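Transcriptional regulator ComR (Streptococcus vestibularis F0396, PDB 6HU8) regulates competence gene transcription, probably by binding DNA through a helix-turn-helix domain joined to a tetratricopeptide domain of the peptide-sensing RNPP family. Local coordinates at residues I86-Y91 and V97-D102; E127-F132 and V165-F170; K12-C17 and K57-S62. One frame throughout, in Å; residues are numbered along the deposited sequence.

Interaction 1: I86-Y91 and V97-D102; sequences IKFPTY and VKQKLD
Where helix 76-87 ends and its chain bends back onto helix 94-111, the turn is drawn together by Lys100, whose ammonium group donates a hydrogen bond to the backbone carbonyl of Phe88. The distance from Lys100 NZ to Phe88 O is 2.7 Å, and the donor lies almost on the extended line of the carbonyl, with a C=O...N angle of 162°. A lysine suits this spot because it has both reach and charge: its fully extended chain carries NZ from a buried position on one helix to the C-terminal end of the other, where the negative pole of the helix would favour a cation. A water takes a second bond from the amine, 2.6 Å from Lys100 NZ, and itself donates to Ile86 O, so the amine serves Phe88 O directly and Ile86 O, in the last turn of the helix, through the water.

This belongs to the tetratricopeptide region, an all-helical array in which successive helices are joined by short turns, and the loop is packed as well as bonded. The ring of Phe88, with CG anti to the backbone N (chi1 -164°), lies alongside the lysine methylenes, CD1 being 4.1 Å from Lys100 CD. Its far end meets Gln99, CZ standing 3.8 Å from Gln99 CB. Gln99 OE1 lies in the ring plane at the edge, facing the weakly positive C-H rim, while ring and amide planes are 77° apart; Gln99 NE2 is bound to Glu95 O. Leu103 and Arg96 also touch the ring.

Thr90 turns its methyl inward: CG2 sits 3.6 Å from Val97 N and 3.9 Å from Lys100 CD. Beside it, Thr90 CB meets the CG2 methyl of Val97 at 3.8 Å.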
loop_
_atom_site.group_PDB
_atom_site.type_symbol
_atom_site.label_atom_id
_atom_site.label_comp_id
_atom_site.label_asym_id
_atom_site.label_seq_id
_atom_site.Cartn_x
_atom_site.Cartn_y
_atom_site.Cartn_z
ATOM N N ILE A 86 5.343 -2.772 9.368
ATOM C CA ILE A 86 5.531 -2.549 7.940
ATOM C C ILE A 86 6.946 -2.902 7.489
ATOM O O ILE A 86 7.151 -3.335 6.353
ATOM C CB ILE A 86 5.215 -1.084 7.575
ATOM C CG1 ILE A 86 3.748 -0.774 7.896
ATOM C CG2 ILE A 86 5.519 -0.797 6.099
ATOM C CD1 ILE A 86 3.255 0.522 7.321
ATOM N N LYS A 87 7.905 -2.729 8.398
ATOM C CA LYS A 87 9.328 -2.999 8.147
ATOM C C LYS A 87 9.651 -4.498 8.148
ATOM O O LYS A 87 10.693 -4.920 7.646
ATOM C CB LYS A 87 10.194 -2.289 9.199
ATOM C CG LYS A 87 10.641 -0.900 8.792
ATOM C CD LYS A 87 11.032 -0.052 9.999
ATOM C CE LYS A 87 12.185 -0.645 10.784
ATOM N NZ LYS A 87 12.594 0.317 11.844
ATOM N N PHE A 88 8.749 -5.286 8.725
ATOM C CA PHE A 88 8.916 -6.729 8.896
ATOM C C PHE A 88 8.746 -7.497 7.568
ATOM O O PHE A 88 7.638 -7.567 7.027
ATOM C CB PHE A 88 7.895 -7.206 9.941
ATOM C CG PHE A 88 8.165 -8.573 10.501
ATOM C CD1 PHE A 88 7.864 -9.713 9.773
ATOM C CD2 PHE A 88 8.685 -8.716 11.778
ATOM C CE1 PHE A 88 8.104 -10.971 10.296
ATOM C CE2 PHE A 88 8.923 -9.972 12.308
ATOM C CZ PHE A 88 8.633 -11.102 11.562
ATOM N N PRO A 89 9.841 -8.071 7.028
ATOM C CA PRO A 89 9.696 -8.852 5.790
ATOM C C PRO A 89 9.319 -10.306 6.071
ATOM O O PRO A 89 9.590 -10.809 7.163
ATOM C CB PRO A 89 11.086 -8.760 5.158
ATOM C CG PRO A 89 12.003 -8.738 6.352
ATOM C CD PRO A 89 11.249 -7.996 7.462
ATOM N N THR A 90 8.687 -10.972 5.110
ATOM C CA THR A 90 8.324 -12.372 5.297
ATOM C C THR A 90 9.020 -13.275 4.287
ATOM O O THR A 90 9.264 -14.450 4.568
ATOM C CB THR A 90 6.810 -12.588 5.177
ATOM O OG1 THR A 90 6.346 -12.014 3.948
ATOM C CG2 THR A 90 6.079 -11.942 6.349
ATOM N N TYR A 91 9.312 -12.723 3.108
ATOM C CA TYR A 91 9.938 -13.464 2.005
ATOM C C TYR A 91 9.078 -14.630 1.518
ATOM O O TYR A 91 9.548 -15.476 0.756
ATOM C CB TYR A 91 11.322 -13.997 2.406
ATOM C CG TYR A 91 12.249 -12.950 2.963
ATOM C CD1 TYR A 91 12.864 -12.024 2.128
ATOM C CD2 TYR A 91 12.514 -12.887 4.330
ATOM C CE1 TYR A 91 13.715 -11.057 2.643
ATOM C CE2 TYR A 91 13.357 -11.929 4.851
ATOM C CZ TYR A 91 13.957 -11.016 4.008
ATOM O OH TYR A 91 14.798 -10.058 4.534
ATOM N N VAL A 97 5.153 -15.009 8.010
ATOM C CA VAL A 97 3.821 -14.547 7.664
ATOM C C VAL A 97 2.909 -14.606 8.887
ATOM O O VAL A 97 2.179 -13.658 9.166
ATOM C CB VAL A 97 3.221 -15.375 6.516
ATOM C CG1 VAL A 97 1.735 -15.064 6.346
ATOM C CG2 VAL A 97 3.978 -15.104 5.225
ATOM N N LYS A 98 2.985 -15.699 9.638
ATOM C CA LYS A 98 2.211 -15.821 10.866
ATOM C C LYS A 98 2.620 -14.764 11.888
ATOM O O LYS A 98 1.772 -14.184 12.568
ATOM C CB LYS A 98 2.369 -17.212 11.477
ATOM C CG LYS A 98 1.723 -17.348 12.844
ATOM C CD LYS A 98 2.659 -18.028 13.822
ATOM C CE LYS A 98 2.099 -18.042 15.237
ATOM N NZ LYS A 98 2.622 -16.916 16.062
ATOM N N GLN A 99 3.924 -14.532 12.002
ATOM C CA GLN A 99 4.445 -13.527 12.925
ATOM C C GLN A 99 3.866 -12.159 12.613
ATOM O O GLN A 99 3.456 -11.440 13.514
ATOM C CB GLN A 99 5.970 -13.460 12.861
ATOM C CG GLN A 99 6.675 -14.379 13.832
ATOM C CD GLN A 99 8.118 -14.636 13.436
ATOM O OE1 GLN A 99 9.044 -14.097 14.042
ATOM N NE2 GLN A 99 8.317 -15.467 12.414
ATOM N N LYS A 100 3.840 -11.822 11.325
ATOM C CA LYS A 100 3.354 -10.530 10.861
ATOM C C LYS A 100 1.853 -10.388 11.088
ATOM O O LYS A 100 1.386 -9.329 11.502
ATOM C CB LYS A 100 3.687 -10.328 9.376
ATOM C CG LYS A 100 3.627 -8.873 8.925
ATOM C CD LYS A 100 4.493 -8.620 7.693
ATOM C CE LYS A 100 4.330 -7.193 7.176
ATOM N NZ LYS A 100 5.245 -6.899 6.032
ATOM N N LEU A 101 1.096 -11.447 10.819
ATOM C CA LEU A 101 -0.343 -11.414 11.066
ATOM C C LEU A 101 -0.624 -11.244 12.559
ATOM O O LEU A 101 -1.567 -10.552 12.945
ATOM C CB LEU A 101 -1.021 -12.674 10.523
ATOM C CG LEU A 101 -0.936 -12.875 9.010
ATOM C CD1 LEU A 101 -1.289 -14.307 8.659
ATOM C CD2 LEU A 101 -1.849 -11.910 8.281
ATOM N N ASP A 102 0.210 -11.847 13.405
ATOM C CA ASP A 102 0.045 -11.676 14.844
ATOM C C ASP A 102 0.327 -10.239 15.259
ATOM O O ASP A 102 -0.311 -9.720 16.175
ATOM C CB ASP A 102 0.940 -12.638 15.621
ATOM C CG ASP A 102 0.399 -14.058 15.621
ATOM O OD1 ASP A 102 -0.808 -14.237 15.338
ATOM O OD2 ASP A 102 1.177 -14.993 15.907
HETATM O O HOH W 1 4.924 -4.628 4.756
#

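Interaction 2: E127-F132 and V165-F170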
loop_
_atom_site.group_PDB
_atom_site.type_symbol
_atom_site.label_atom_id
_atom_site.label_comp_id
_atom_site.label_asym_id
_atom_site.label_seq_id
_atom_site.Cartn_x
_atom_site.Cartn_y
_atom_site.Cartn_z
ATOM N N GLU A 127 -3.438 -7.446 6.173
ATOM C CA GLU A 127 -3.979 -8.719 6.619
ATOM C C GLU A 127 -4.555 -9.516 5.450
ATOM O O GLU A 127 -4.295 -10.713 5.337
ATOM C CB GLU A 127 -5.046 -8.503 7.687
ATOM C CG GLU A 127 -5.478 -9.777 8.385
ATOM C CD GLU A 127 -6.719 -9.582 9.243
ATOM O OE1 GLU A 127 -6.683 -9.961 10.430
ATOM O OE2 GLU A 127 -7.734 -9.063 8.727
ATOM N N ASN A 128 -5.334 -8.856 4.589
ATOM C CA ASN A 128 -5.952 -9.523 3.449
ATOM C C ASN A 128 -4.897 -10.090 2.483
ATOM O O ASN A 128 -4.931 -11.269 2.154
ATOM C CB ASN A 128 -6.901 -8.566 2.718
ATOM C CG ASN A 128 -8.251 -8.404 3.434
ATOM O OD1 ASN A 128 -8.479 -8.997 4.485
ATOM N ND2 ASN A 128 -9.143 -7.591 2.863
ATOM N N ILE A 129 -3.951 -9.261 2.051
ATOM C CA ILE A 129 -2.887 -9.717 1.161
ATOM C C ILE A 129 -2.064 -10.841 1.807
ATOM O O ILE A 129 -1.900 -11.905 1.210
ATOM C CB ILE A 129 -1.935 -8.558 0.748
ATOM C CG1 ILE A 129 -2.689 -7.507 -0.070
ATOM C CG2 ILE A 129 -0.741 -9.089 -0.055
ATOM C CD1 ILE A 129 -1.883 -6.273 -0.393
ATOM N N LEU A 130 -1.558 -10.610 3.019
ATOM C CA LEU A 130 -0.734 -11.608 3.715
ATOM C C LEU A 130 -1.429 -12.952 3.898
ATOM O O LEU A 130 -0.771 -13.989 3.975
ATOM C CB LEU A 130 -0.311 -11.099 5.086
ATOM C CG LEU A 130 0.884 -10.150 5.171
ATOM C CD1 LEU A 130 0.863 -9.437 6.510
ATOM C CD2 LEU A 130 2.202 -10.900 4.980
ATOM N N SER A 131 -2.758 -12.936 3.970
ATOM C CA SER A 131 -3.512 -14.159 4.206
ATOM C C SER A 131 -4.180 -14.694 2.937
ATOM O O SER A 131 -4.814 -15.747 2.967
ATOM C CB SER A 131 -4.571 -13.920 5.277
ATOM O OG SER A 131 -5.638 -13.143 4.749
ATOM N N PHE A 132 -4.038 -13.961 1.833
ATOM C CA PHE A 132 -4.647 -14.326 0.548
ATOM C C PHE A 132 -6.170 -14.321 0.592
ATOM O O PHE A 132 -6.822 -15.060 -0.152
ATOM C CB PHE A 132 -4.162 -15.704 0.077
ATOM C CG PHE A 132 -2.769 -15.703 -0.481
ATOM C CD1 PHE A 132 -1.670 -15.880 0.351
ATOM C CD2 PHE A 132 -2.555 -15.539 -1.844
ATOM C CE1 PHE A 132 -0.384 -15.883 -0.168
ATOM C CE2 PHE A 132 -1.269 -15.541 -2.365
ATOM C CZ PHE A 132 -0.186 -15.712 -1.527
ATOM N N VAL A 165 -2.588 1.343 -0.103
ATOM C CA VAL A 165 -3.812 1.305 -0.903
ATOM C C VAL A 165 -3.453 0.848 -2.321
ATOM O O VAL A 165 -4.142 0.025 -2.938
ATOM C CB VAL A 165 -4.510 2.686 -0.950
ATOM C CG1 VAL A 165 -5.645 2.674 -1.963
ATOM C CG2 VAL A 165 -5.009 3.099 0.451
ATOM N N ILE A 166 -2.363 1.399 -2.835
ATOM C CA ILE A 166 -1.901 1.062 -4.181
ATOM C C ILE A 166 -1.493 -0.414 -4.242
ATOM O O ILE A 166 -1.668 -1.077 -5.266
ATOM C CB ILE A 166 -0.726 1.973 -4.614
ATOM C CG1 ILE A 166 -1.232 3.398 -4.839
ATOM C CG2 ILE A 166 -0.054 1.441 -5.895
ATOM C CD1 ILE A 166 -0.147 4.403 -5.164
ATOM N N ASP A 167 -0.971 -0.939 -3.140
ATOM C CA ASP A 167 -0.708 -2.371 -3.064
ATOM C C ASP A 167 -2.015 -3.176 -3.222
ATOM O O ASP A 167 -2.069 -4.152 -3.989
ATOM C CB ASP A 167 -0.020 -2.707 -1.740
ATOM C CG ASP A 167 0.894 -3.902 -1.845
ATOM O OD1 ASP A 167 0.936 -4.537 -2.924
ATOM O OD2 ASP A 167 1.570 -4.198 -0.838
ATOM N N TYR A 168 -3.070 -2.755 -2.520
ATOM C CA TYR A 168 -4.364 -3.448 -2.581
ATOM C C TYR A 168 -4.942 -3.386 -3.996
ATOM O O TYR A 168 -5.588 -4.339 -4.471
ATOM C CB TYR A 168 -5.357 -2.843 -1.584
ATOM C CG TYR A 168 -6.424 -3.796 -1.091
ATOM C CD1 TYR A 168 -6.105 -5.101 -0.718
ATOM C CD2 TYR A 168 -7.753 -3.385 -0.968
ATOM C CE1 TYR A 168 -7.079 -5.972 -0.252
ATOM C CE2 TYR A 168 -8.734 -4.243 -0.495
ATOM C CZ TYR A 168 -8.394 -5.534 -0.143
ATOM O OH TYR A 168 -9.366 -6.380 0.328
ATOM N N TYR A 169 -4.713 -2.262 -4.664
ATOM C CA TYR A 169 -5.125 -2.112 -6.060
ATOM C C TYR A 169 -4.439 -3.170 -6.937
ATOM O O TYR A 169 -5.112 -3.912 -7.658
ATOM C CB TYR A 169 -4.823 -0.689 -6.560
ATOM C CG TYR A 169 -4.757 -0.570 -8.076
ATOM C CD1 TYR A 169 -5.872 -0.860 -8.873
ATOM C CD2 TYR A 169 -3.587 -0.159 -8.708
ATOM C CE1 TYR A 169 -5.813 -0.758 -10.264
ATOM C CE2 TYR A 169 -3.515 -0.061 -10.107
ATOM C CZ TYR A 169 -4.631 -0.361 -10.871
ATOM O OH TYR A 169 -4.571 -0.262 -12.241
ATOM N N PHE A 170 -3.111 -3.260 -6.867
ATOM C CA PHE A 170 -2.379 -4.275 -7.632
ATOM C C PHE A 170 -2.872 -5.679 -7.297
ATOM O O PHE A 170 -2.982 -6.542 -8.180
ATOM C CB PHE A 170 -0.872 -4.162 -7.378
ATOM C CG PHE A 170 -0.274 -2.896 -7.913
ATOM C CD1 PHE A 170 -0.729 -2.356 -9.114
ATOM C CD2 PHE A 170 0.730 -2.242 -7.229
ATOM C CE1 PHE A 170 -0.189 -1.186 -9.630
ATOM C CE2 PHE A 170 1.281 -1.068 -7.743
ATOM C CZ PHE A 170 0.810 -0.536 -8.937
#
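Tyr168 and Ile129 give up nearly equal areas to this contact, and Asn128 supplies its polar link. The tyrosine leaves helix 160-173 with its ring swung to the side of the CA-CB bond opposite its own backbone nitrogen, which lays the ring across the gap and brings the hydroxyl to helix 117-131. There Asn128 ND2 donates to Tyr168 OH over 2.8 Å, with an N-H...O angle of 153°. The hydroxyl lies close to the amide plane, whereas the ring itself is turned 38° from that plane, and Asn128 CB rests 3.9 Å from Tyr168 CE1. An asparagine serves well here because both ends of its amide can be used: OD1 accepts from Arg138 NH2, which fixes which way the buried amide is flipped.

Ile129 contributes the apolar half. Its CG1 comes to the rim of the tyrosine, near the ring plane and 4.2 Å from Tyr168 CD1, and its terminal methyl passes on to the carboxylate of Asp167, with Ile129 CD1 3.9 Å from Asp167 CG. Asp167 OD1 also lies close to Asp209 OD1, and the closeness of two like charges may raise the pKa of one of them. His172, a turn further along the same helix as the tyrosine, and Tyr145 of helix 139-152 both meet the Tyr168 ring edge-to-face.

The axes of the two short helical segments come within 10.7 Å of each other, inclined at 42° and running broadly the same way. With helix 139-152 between them in sequence, such a relation between next-but-one helices is typical of the stacked helical hairpins of a tetratricopeptide fold.

Interaction 3: K12-C17 and K57-S62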
loop_
_atom_site.group_PDB
_atom_site.type_symbol
_atom_site.label_atom_id
_atom_site.label_comp_id
_atom_site.label_asym_id
_atom_site.label_seq_id
_atom_site.Cartn_x
_atom_site.Cartn_y
_atom_site.Cartn_z
ATOM N N LYS A 12 -22.063 17.039 11.779
ATOM C CA LYS A 12 -23.355 17.001 11.121
ATOM C C LYS A 12 -24.225 18.195 11.513
ATOM O O LYS A 12 -24.906 18.781 10.656
ATOM C CB LYS A 12 -24.083 15.694 11.445
ATOM C CG LYS A 12 -25.440 15.547 10.752
ATOM C CD LYS A 12 -25.917 14.105 10.826
ATOM C CE LYS A 12 -27.223 13.970 11.589
ATOM N NZ LYS A 12 -28.408 14.247 10.725
ATOM N N THR A 13 -24.214 18.550 12.797
ATOM C CA THR A 13 -25.048 19.656 13.265
ATOM C C THR A 13 -24.601 20.970 12.640
ATOM O O THR A 13 -25.432 21.772 12.212
ATOM C CB THR A 13 -25.039 19.774 14.800
ATOM O OG1 THR A 13 -25.667 18.618 15.357
ATOM C CG2 THR A 13 -25.814 21.000 15.255
ATOM N N GLU A 14 -23.299 21.175 12.542
ATOM C CA GLU A 14 -22.792 22.429 11.987
ATOM C C GLU A 14 -23.015 22.521 10.474
ATOM O O GLU A 14 -23.348 23.592 9.950
ATOM C CB GLU A 14 -21.311 22.591 12.305
ATOM C CG GLU A 14 -20.710 23.877 11.788
ATOM C CD GLU A 14 -21.291 25.102 12.470
ATOM O OE1 GLU A 14 -21.494 26.124 11.779
ATOM O OE2 GLU A 14 -21.541 25.039 13.698
ATOM N N ARG A 15 -22.810 21.406 9.773
ATOM C CA ARG A 15 -23.092 21.357 8.343
ATOM C C ARG A 15 -24.548 21.747 8.073
ATOM O O ARG A 15 -24.831 22.579 7.196
ATOM C CB ARG A 15 -22.803 19.957 7.777
ATOM C CG ARG A 15 -23.050 19.857 6.272
ATOM C CD ARG A 15 -22.751 18.482 5.690
ATOM N NE ARG A 15 -23.487 17.402 6.353
ATOM C CZ ARG A 15 -24.780 17.139 6.179
ATOM N NH1 ARG A 15 -25.522 17.903 5.384
ATOM N NH2 ARG A 15 -25.346 16.124 6.823
ATOM N N GLU A 16 -25.465 21.140 8.823
ATOM C CA GLU A 16 -26.896 21.395 8.647
ATOM C C GLU A 16 -27.240 22.819 9.036
ATOM O O GLU A 16 -28.007 23.486 8.359
ATOM C CB GLU A 16 -27.727 20.415 9.470
ATOM C CG GLU A 16 -27.821 19.041 8.818
ATOM C CD GLU A 16 -28.429 17.993 9.730
ATOM O OE1 GLU A 16 -28.687 18.304 10.916
ATOM O OE2 GLU A 16 -28.641 16.855 9.252
ATOM N N CYS A 17 -26.646 23.278 10.129
ATOM C CA CYS A 17 -26.787 24.659 10.562
ATOM C C CYS A 17 -26.477 25.621 9.413
ATOM O O CYS A 17 -27.121 26.646 9.269
ATOM C CB CYS A 17 -25.857 24.926 11.751
ATOM S SG CYS A 17 -26.315 26.344 12.738
ATOM N N LYS A 57 -12.108 23.404 7.455
ATOM C CA LYS A 57 -11.938 24.480 6.484
ATOM C C LYS A 57 -13.252 24.768 5.731
ATOM O O LYS A 57 -13.609 25.918 5.524
ATOM C CB LYS A 57 -10.824 24.153 5.491
ATOM C CG LYS A 57 -10.430 25.337 4.623
ATOM C CD LYS A 57 -9.517 24.939 3.486
ATOM C CE LYS A 57 -9.152 26.148 2.627
ATOM N NZ LYS A 57 -7.832 25.966 1.942
ATOM N N ARG A 58 -13.976 23.721 5.344
ATOM C CA ARG A 58 -15.210 23.900 4.564
ATOM C C ARG A 58 -16.301 24.568 5.400
ATOM O O ARG A 58 -17.147 25.289 4.869
ATOM C CB ARG A 58 -15.705 22.552 4.036
ATOM C CG ARG A 58 -14.786 21.872 3.024
ATOM C CD ARG A 58 -14.778 22.540 1.643
ATOM N NE ARG A 58 -16.114 22.581 1.037
ATOM C CZ ARG A 58 -16.704 23.691 0.596
ATOM N NH1 ARG A 58 -16.074 24.854 0.669
ATOM N NH2 ARG A 58 -17.927 23.634 0.068
ATOM N N LEU A 59 -16.281 24.333 6.712
ATOM C CA LEU A 59 -17.287 24.912 7.615
ATOM C C LEU A 59 -16.854 26.229 8.258
ATOM O O LEU A 59 -17.610 26.810 9.025
ATOM C CB LEU A 59 -17.646 23.916 8.719
ATOM C CG LEU A 59 -18.331 22.630 8.249
ATOM C CD1 LEU A 59 -18.501 21.658 9.410
ATOM C CD2 LEU A 59 -19.677 22.901 7.508
ATOM N N GLY A 60 -15.643 26.688 7.951
ATOM C CA GLY A 60 -15.154 27.961 8.455
ATOM C C GLY A 60 -14.883 27.922 9.953
ATOM O O GLY A 60 -14.980 28.939 10.632
ATOM N N LYS A 61 -14.562 26.732 10.456
ATOM C CA LYS A 61 -14.297 26.507 11.881
ATOM C C LYS A 61 -12.843 26.126 12.119
ATOM O O LYS A 61 -12.118 25.772 11.179
ATOM C CB LYS A 61 -15.211 25.404 12.418
ATOM C CG LYS A 61 -16.680 25.730 12.286
ATOM C CD LYS A 61 -17.036 26.893 13.203
ATOM C CE LYS A 61 -18.522 27.095 13.321
ATOM N NZ LYS A 61 -18.796 28.207 14.264
ATOM N N SER A 62 -12.400 26.173 13.370
ATOM C CA SER A 62 -11.112 25.545 13.673
ATOM C C SER A 62 -11.403 24.123 14.129
ATOM O O SER A 62 -12.514 23.829 14.573
ATOM C CB SER A 62 -10.331 26.316 14.737
ATOM O OG SER A 62 -10.646 25.844 16.035
#
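Leu59 pushes its two methyls against helix 3-17, one toward Glu14 and the other toward Arg15. The CD1 branch lies against the aliphatic part of the glutamate, 3.9 Å from Glu14 CG, the two side chains overlapping lengthwise as they reach toward each other's backbone. The CD2 branch reaches the backbone itself and stands 3.8 Å from Arg15 CA. Leucine fits because its fork can straddle two neighbouring positions on the helix.

Lys61 completes the first shell from the solvent side. Its CE packs on the carboxylate, 3.5 Å from Glu14 OE1, but the amine stops short of a salt bridge, with Lys61 NZ 4.2 Å from Glu14 OE1; attraction between the opposite charges is therefore probably modest. Glu14 is bent at chi2 (66°), which curls the carboxylate toward the lysine, and OE1 has a firmer partner in Gln18 NE2.

Gln18 NE2 also donates to Leu59 O, so this amide bridges both sides of the contact just beyond helix 3-17. Leu59 lies in the last turn of its helix, and Gly60 follows with a positive phi of 70°, a conformation that glycine readily adopts; bonds back into the last turn make this a Schellman motif. The turn sends the chain on to Lys61 and to Ser62, the N-cap of the next helix. Farther out, Leu25 and Met20 pack on Leu59, while the arginine side chain leads away from it to a salt bridge between Arg15 NE and Glu41 OE2, with Arg15 NH1 bonded to Met20 O. First and fourth helices closed over the helix-turn-helix pair, with an arginine-glutamate bridge from the first helix to the third, recall the 434 repressor and are consistent with the Cro/C1-type DNA-binding fold.

From the N terminus, interaction 3 comes first, closing a long loop in which helices 22-26 and 34-41 lie between its two segments; it ties the start of the helix-turn-helix domain to its later part. The chain then enters the tetratricopeptide region, where interaction 1 closes a short turn between consecutive helices. Interaction 2 follows, its loop containing helix 139-152. The three loops are in series, neither nested nor crossed. Interactions 1 and 2 adjoin: Leu130 packs on Val97, Lys100 and Leu101, so helix 117-131, which carries one side of interaction 2, also packs against helix 94-111 of interaction 1. Interaction 3 stands apart, its nearest atoms about 21 Å from interaction 2 and about 28 Å from interaction 1.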